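PDB 4K3F: probable TonB-dependent receptor from Pseudomonas aeruginosa, which probably serves as the periplasmic methionine-binding lipoprotein of a transport system, here holding selenomethionine in the cleft between its two lobes. Local coordinates for residues Ala8-Pro13 with Asn171-Leu176; Phe56-Pro61 with Val197-Ala202. One frame throughout, in Å; residues are numbered along the deposited sequence.

Contact 1. Residues Ala8-Pro13 with Asn171-Leu176; sequences AATPVP and NTNYAL. With MSE (selenomethionine), chain B.
A cis peptide bond, between V12 and P13, faces the first turn of helix 172-177, and the carbonyl it carries meets that turn without a direct hydrogen bond. V12 O lies 3.1 Å from N173 CB, and a water closes the remaining polar gap: it donates to V12 O at 2.7 Å and accepts from N173 ND2. The side-chain N-H of N173 thus reaches the V12 carbonyl through one solvent molecule.

N173 is the hub. Its CG stands between the backbone N and the carbonyl carbon (chi1 71°), which turns the amide toward the ligand. OD1 takes a hydrogen bond from Y40 OH and a weak one, 3.4 Å long, from the amino N of selenomethionine. ND2, besides binding the water, lies 3.4 Å above the Y174 ring plane, over its centre, and stands 4.1 Å from both T10 CB and T10 CG2, a van der Waals contact. An asparagine suits the place because one flat group offers an acceptor to the ligand and a donor to the water.

Farther from the ligand the contact is apolar: V12 CG1 meets L176 CB at 4.1 Å, their side chains crossing at about a right angle, while P13 CD packs on N173 CB. At the start of the helix N171 ND2 donates to the ligand carboxylate at OXT, 2.9 Å away and nearly straight at 169°. With N173 touching the amino group weakly and N171 holding the carboxylate, the helix start joins E83, R115 and N198 in binding these two groups, consistent with recognition of a free amino acid.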
loop_
_atom_site.group_PDB
_atom_site.type_symbol
_atom_site.label_atom_id
_atom_site.label_comp_id
_atom_site.label_asym_id
_atom_site.label_seq_id
_atom_site.Cartn_x
_atom_site.Cartn_y
_atom_site.Cartn_z
ATOM N N ALA A 8 -9.999 8.300 -7.416
ATOM C CA ALA A 8 -10.223 7.781 -6.059
ATOM C C ALA A 8 -8.886 7.506 -5.379
ATOM O O ALA A 8 -7.973 6.940 -5.992
ATOM C CB ALA A 8 -10.989 6.481 -6.142
ATOM N N ALA A 9 -8.784 7.827 -4.096
ATOM C CA ALA A 9 -7.526 7.659 -3.369
ATOM C C ALA A 9 -7.746 7.398 -1.903
ATOM O O ALA A 9 -8.726 7.894 -1.345
ATOM C CB ALA A 9 -6.694 8.904 -3.503
ATOM N N THR A 10 -6.842 6.650 -1.281
ATOM C CA THR A 10 -6.834 6.531 0.184
ATOM C C THR A 10 -6.277 7.860 0.740
ATOM O O THR A 10 -5.605 8.653 0.056
ATOM C CB THR A 10 -6.000 5.315 0.691
ATOM O OG1 THR A 10 -4.818 5.197 -0.129
ATOM C CG2 THR A 10 -6.813 4.030 0.536
ATOM N N PRO A 11 -6.624 8.181 1.982
ATOM C CA PRO A 11 -6.379 9.567 2.407
ATOM C C PRO A 11 -4.909 9.938 2.573
ATOM O O PRO A 11 -4.530 11.051 2.229
ATOM C CB PRO A 11 -7.067 9.626 3.780
ATOM C CG PRO A 11 -8.104 8.585 3.715
ATOM C CD PRO A 11 -7.477 7.470 2.944
ATOM N N VAL A 12 -4.090 9.002 3.059
ATOM C CA VAL A 12 -2.694 9.303 3.382
ATOM C C VAL A 12 -1.834 8.118 2.970
ATOM O O VAL A 12 -2.070 7.014 3.434
ATOM C CB VAL A 12 -2.463 9.584 4.904
ATOM C CG1 VAL A 12 -1.008 9.922 5.185
ATOM C CG2 VAL A 12 -3.354 10.695 5.428
ATOM N N PRO A 13 -0.826 8.336 2.120
ATOM C CA PRO A 13 -0.376 9.581 1.510
ATOM C C PRO A 13 -1.099 10.007 0.250
ATOM O O PRO A 13 -0.897 11.135 -0.203
ATOM C CB PRO A 13 1.089 9.269 1.169
ATOM C CG PRO A 13 1.057 7.837 0.798
ATOM C CD PRO A 13 0.130 7.233 1.839
ATOM N N ASN A 171 -0.096 -2.083 6.781
ATOM C CA ASN A 171 0.171 -1.283 5.596
ATOM C C ASN A 171 0.401 0.155 6.014
ATOM O O ASN A 171 -0.336 0.734 6.850
ATOM C CB ASN A 171 -0.979 -1.338 4.600
ATOM C CG ASN A 171 -1.165 -2.720 4.015
ATOM O OD1 ASN A 171 -1.899 -3.570 4.574
ATOM N ND2 ASN A 171 -0.475 -2.984 2.930
ATOM N N THR A 172 1.394 0.769 5.393
ATOM C CA THR A 172 1.839 2.103 5.856
ATOM C C THR A 172 0.746 3.188 5.741
ATOM O O THR A 172 0.628 4.083 6.591
ATOM C CB THR A 172 3.120 2.477 5.100
ATOM O OG1 THR A 172 4.131 1.563 5.516
ATOM C CG2 THR A 172 3.541 3.907 5.385
ATOM N N ASN A 173 -0.071 3.157 4.676
ATOM C CA ASN A 173 -1.146 4.128 4.558
ATOM C C ASN A 173 -2.050 4.135 5.778
ATOM O O ASN A 173 -2.362 5.206 6.311
ATOM C CB ASN A 173 -1.962 3.969 3.278
ATOM C CG ASN A 173 -2.837 2.739 3.276
ATOM O OD1 ASN A 173 -2.366 1.609 3.150
ATOM N ND2 ASN A 173 -4.126 2.952 3.436
ATOM N N TYR A 174 -2.354 2.934 6.285
ATOM C CA TYR A 174 -3.143 2.793 7.475
ATOM C C TYR A 174 -2.337 3.111 8.751
ATOM O O TYR A 174 -2.861 3.733 9.657
ATOM C CB TYR A 174 -3.787 1.415 7.576
ATOM C CG TYR A 174 -4.863 1.177 6.540
ATOM C CD1 TYR A 174 -5.903 2.085 6.362
ATOM C CD2 TYR A 174 -4.840 0.061 5.745
ATOM C CE1 TYR A 174 -6.889 1.899 5.426
ATOM C CE2 TYR A 174 -5.824 -0.174 4.807
ATOM C CZ TYR A 174 -6.833 0.752 4.599
ATOM O OH TYR A 174 -7.822 0.498 3.682
ATOM N N ALA A 175 -1.075 2.703 8.801
ATOM C CA ALA A 175 -0.224 3.044 9.926
ATOM C C ALA A 175 -0.092 4.569 10.151
ATOM O O ALA A 175 -0.205 5.035 11.272
ATOM C CB ALA A 175 1.128 2.411 9.747
ATOM N N LEU A 176 0.136 5.313 9.069
ATOM C CA LEU A 176 0.299 6.759 9.116
ATOM C C LEU A 176 -1.012 7.394 9.553
ATOM O O LEU A 176 -0.998 8.322 10.310
ATOM C CB LEU A 176 0.721 7.288 7.754
ATOM C CG LEU A 176 2.137 6.960 7.278
ATOM C CD1 LEU A 176 2.355 7.432 5.849
ATOM C CD2 LEU A 176 3.167 7.566 8.213
HETATM N N MSE B 300 -0.574 1.787 0.229
HETATM C CA MSE B 300 -0.656 0.315 0.456
HETATM C C MSE B 300 0.778 -0.198 0.531
HETATM O O MSE B 300 1.615 0.206 -0.282
HETATM O OXT MSE B 300 1.097 -1.027 1.392
HETATM C CB MSE B 300 -1.433 -0.397 -0.664
HETATM C CG MSE B 300 -1.551 -1.884 -0.431
HETATM SE SE MSE B 300 -2.393 -2.751 -1.980
HETATM C CE MSE B 300 -4.139 -2.046 -1.833
HETATM O O HOH W 1 -4.535 6.008 4.074
#

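Contact 2. Residues Phe56-Pro61 with Val197-Ala202; sequences FFQHQP and VNILVA. With MSE (selenomethionine), chain B.
In this periplasmic binding protein of the NlpA family, strands 54-59 and 198-202 are antiparallel neighbours in the six-stranded mixed sheet, and their ends form part of the ligand pocket. The join is loose: the chain turns a corner at F57, and the direct hydrogen bond across it runs from I199 N to Q58 O, 2.9 Å. The same oxygen receives a CA-H...O contact from N198.

Two waters supplement it. One accepts from F57 N and Q58 NE2 and donates to I199 O; the other accepts from Q60 N and donates to V197 O. The F56 ring, its CG anti to the backbone N (chi1 179°), reaches the neighbouring strand edge-on, with CD1 3.6 Å from I199 O and the oxygen in the ring plane. Methyls of I199 and V201 lie beside side-chain amides whose polar needs are met elsewhere: I199 CD1 is near Q60 OE1, with Q60 NE2 bonded to D64, and V201 CG2 is 3.5 Å from Q58 NE2, whose hydrogen bonds go to N44 OD1 and the first water.

Toward the pocket, N198 pairs its flat amide with the amino acid end of selenomethionine. OD1 accepts from the ligand N at 2.9 Å and also from H14, while ND2 donates to the ligand O at 2.8 Å. Aromatic residues suit the other end, where the ligand side chain is apolar and polarisable. Its methyl CE lies 3.8 Å from F57 CE2. Its selenium sits over one face of the H59 ring, displaced from the ring centre and 3.4 Å from H59 NE2, which is hydrogen-bonded to N112.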
loop_
_atom_site.group_PDB
_atom_site.type_symbol
_atom_site.label_atom_id
_atom_site.label_comp_id
_atom_site.label_asym_id
_atom_site.label_seq_id
_atom_site.Cartn_x
_atom_site.Cartn_y
_atom_site.Cartn_z
ATOM N N PHE A 56 -5.712 5.771 -7.125
ATOM C CA PHE A 56 -4.334 5.843 -6.620
ATOM C C PHE A 56 -4.341 5.393 -5.181
ATOM O O PHE A 56 -4.642 6.155 -4.286
ATOM C CB PHE A 56 -3.780 7.256 -6.812
ATOM C CG PHE A 56 -2.368 7.442 -6.313
ATOM C CD1 PHE A 56 -1.385 6.500 -6.569
ATOM C CD2 PHE A 56 -2.010 8.575 -5.621
ATOM C CE1 PHE A 56 -0.072 6.693 -6.105
ATOM C CE2 PHE A 56 -0.698 8.766 -5.169
ATOM C CZ PHE A 56 0.266 7.839 -5.420
ATOM N N PHE A 57 -4.001 4.114 -4.992
ATOM C CA PHE A 57 -4.092 3.466 -3.659
ATOM C C PHE A 57 -3.400 2.127 -3.544
ATOM O O PHE A 57 -3.218 1.688 -2.450
ATOM C CB PHE A 57 -5.533 3.284 -3.153
ATOM C CG PHE A 57 -6.229 2.062 -3.710
ATOM C CD1 PHE A 57 -6.715 2.052 -4.988
ATOM C CD2 PHE A 57 -6.348 0.916 -2.939
ATOM C CE1 PHE A 57 -7.370 0.906 -5.509
ATOM C CE2 PHE A 57 -6.984 -0.200 -3.442
ATOM C CZ PHE A 57 -7.481 -0.204 -4.719
ATOM N N GLN A 58 -3.064 1.464 -4.640
ATOM C CA GLN A 58 -2.652 0.026 -4.582
ATOM C C GLN A 58 -1.318 -0.168 -5.268
ATOM O O GLN A 58 -0.834 0.733 -5.982
ATOM C CB GLN A 58 -3.711 -0.858 -5.245
ATOM C CG GLN A 58 -3.679 -0.777 -6.778
ATOM C CD GLN A 58 -5.000 -1.194 -7.373
ATOM O OE1 GLN A 58 -5.488 -2.307 -7.153
ATOM N NE2 GLN A 58 -5.641 -0.268 -8.036
ATOM N N HIS A 59 -0.724 -1.337 -5.041
ATOM C CA HIS A 59 0.459 -1.745 -5.768
ATOM C C HIS A 59 0.056 -2.744 -6.858
ATOM O O HIS A 59 -1.086 -3.164 -6.967
ATOM C CB HIS A 59 1.552 -2.302 -4.840
ATOM C CG HIS A 59 1.071 -3.303 -3.800
ATOM N ND1 HIS A 59 0.503 -4.526 -4.139
ATOM C CD2 HIS A 59 1.078 -3.265 -2.449
ATOM C CE1 HIS A 59 0.201 -5.195 -3.034
ATOM N NE2 HIS A 59 0.561 -4.453 -1.991
ATOM N N GLN A 60 0.992 -3.069 -7.721
ATOM C CA GLN A 60 0.691 -3.910 -8.892
ATOM C C GLN A 60 0.301 -5.317 -8.515
ATOM O O GLN A 60 -0.640 -5.860 -9.095
ATOM C CB GLN A 60 1.840 -3.883 -9.921
ATOM C CG GLN A 60 1.487 -4.543 -11.253
ATOM C CD GLN A 60 0.869 -3.630 -12.270
ATOM O OE1 GLN A 60 1.359 -2.508 -12.516
ATOM N NE2 GLN A 60 -0.180 -4.133 -12.939
ATOM N N PRO A 61 1.005 -5.945 -7.545
ATOM C CA PRO A 61 0.514 -7.269 -7.180
ATOM C C PRO A 61 -0.952 -7.288 -6.765
ATOM O O PRO A 61 -1.702 -8.164 -7.176
ATOM C CB PRO A 61 1.450 -7.695 -6.070
ATOM C CG PRO A 61 2.736 -6.962 -6.387
ATOM C CD PRO A 61 2.328 -5.642 -6.952
ATOM N N VAL A 197 5.618 -0.877 -5.365
ATOM C CA VAL A 197 5.388 0.491 -5.781
ATOM C C VAL A 197 3.896 0.725 -5.960
ATOM O O VAL A 197 3.185 -0.101 -6.528
ATOM C CB VAL A 197 6.129 0.800 -7.093
ATOM C CG1 VAL A 197 5.792 2.177 -7.609
ATOM C CG2 VAL A 197 7.624 0.631 -6.907
ATOM N N ASN A 198 3.405 1.818 -5.381
ATOM C CA ASN A 198 2.006 2.234 -5.557
ATOM C C ASN A 198 1.818 2.935 -6.899
ATOM O O ASN A 198 2.642 3.756 -7.296
ATOM C CB ASN A 198 1.560 3.143 -4.407
ATOM C CG ASN A 198 1.259 2.351 -3.117
ATOM O OD1 ASN A 198 0.294 2.639 -2.424
ATOM N ND2 ASN A 198 2.067 1.280 -2.839
ATOM N N ILE A 199 0.757 2.549 -7.595
ATOM C CA ILE A 199 0.547 2.938 -8.958
ATOM C C ILE A 199 -0.758 3.722 -9.135
ATOM O O ILE A 199 -1.777 3.453 -8.500
ATOM C CB ILE A 199 0.488 1.685 -9.854
ATOM C CG1 ILE A 199 -0.384 0.582 -9.215
ATOM C CG2 ILE A 199 1.898 1.135 -10.032
ATOM C CD1 ILE A 199 -0.721 -0.575 -10.113
ATOM N N LEU A 200 -0.711 4.618 -10.085
ATOM C CA LEU A 200 -1.913 5.244 -10.616
ATOM C C LEU A 200 -2.537 4.199 -11.553
ATOM O O LEU A 200 -1.828 3.648 -12.385
ATOM C CB LEU A 200 -1.544 6.477 -11.401
ATOM C CG LEU A 200 -2.641 7.153 -12.204
ATOM C CD1 LEU A 200 -3.647 7.752 -11.288
ATOM C CD2 LEU A 200 -2.056 8.249 -13.092
ATOM N N VAL A 201 -3.852 3.985 -11.464
ATOM C CA VAL A 201 -4.548 2.910 -12.182
ATOM C C VAL A 201 -5.725 3.522 -12.890
ATOM O O VAL A 201 -6.429 4.404 -12.347
ATOM C CB VAL A 201 -5.004 1.782 -11.185
ATOM C CG1 VAL A 201 -5.950 0.785 -11.853
ATOM C CG2 VAL A 201 -3.756 1.073 -10.704
ATOM N N ALA A 202 -5.946 3.072 -14.107
ATOM C CA ALA A 202 -7.072 3.572 -14.890
ATOM C C ALA A 202 -7.589 2.471 -15.767
ATOM O O ALA A 202 -7.506 1.315 -15.369
ATOM C CB ALA A 202 -6.621 4.827 -15.653
HETATM N N MSE B 300 -0.574 1.787 0.229
HETATM C CA MSE B 300 -0.656 0.315 0.456
HETATM C C MSE B 300 0.778 -0.198 0.531
HETATM O O MSE B 300 1.615 0.206 -0.282
HETATM O OXT MSE B 300 1.097 -1.027 1.392
HETATM C CB MSE B 300 -1.433 -0.397 -0.664
HETATM C CG MSE B 300 -1.551 -1.884 -0.431
HETATM SE SE MSE B 300 -2.393 -2.751 -1.980
HETATM C CE MSE B 300 -4.139 -2.046 -1.833
HETATM O O HOH W 2 -4.099 2.520 -7.485
HETATM O O HOH W 3 3.860 -2.524 -7.574
#

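In the fold
From the N terminus, strand 3-9 runs into residues 8-13, then the chain passes through 56-61 before 171-176 closes the long loop of contact 1; 197-202 follows and closes that of contact 2. The segments alternate, so the two loops cross. Contact 2 joins neighbouring strands of the six-stranded sheet, whereas contact 1 links the end of strand 3-9 to helix 172-177, which follows strand 167-170 of the five-stranded sheet. Strands 3-9 and 54-59 connect the contacts directly, with A8 O 2.8 Å from F56 N in a probable hydrogen bond. The centres of the two contacts lie about 12 Å apart, and both touch the selenomethionine held between the two sheets.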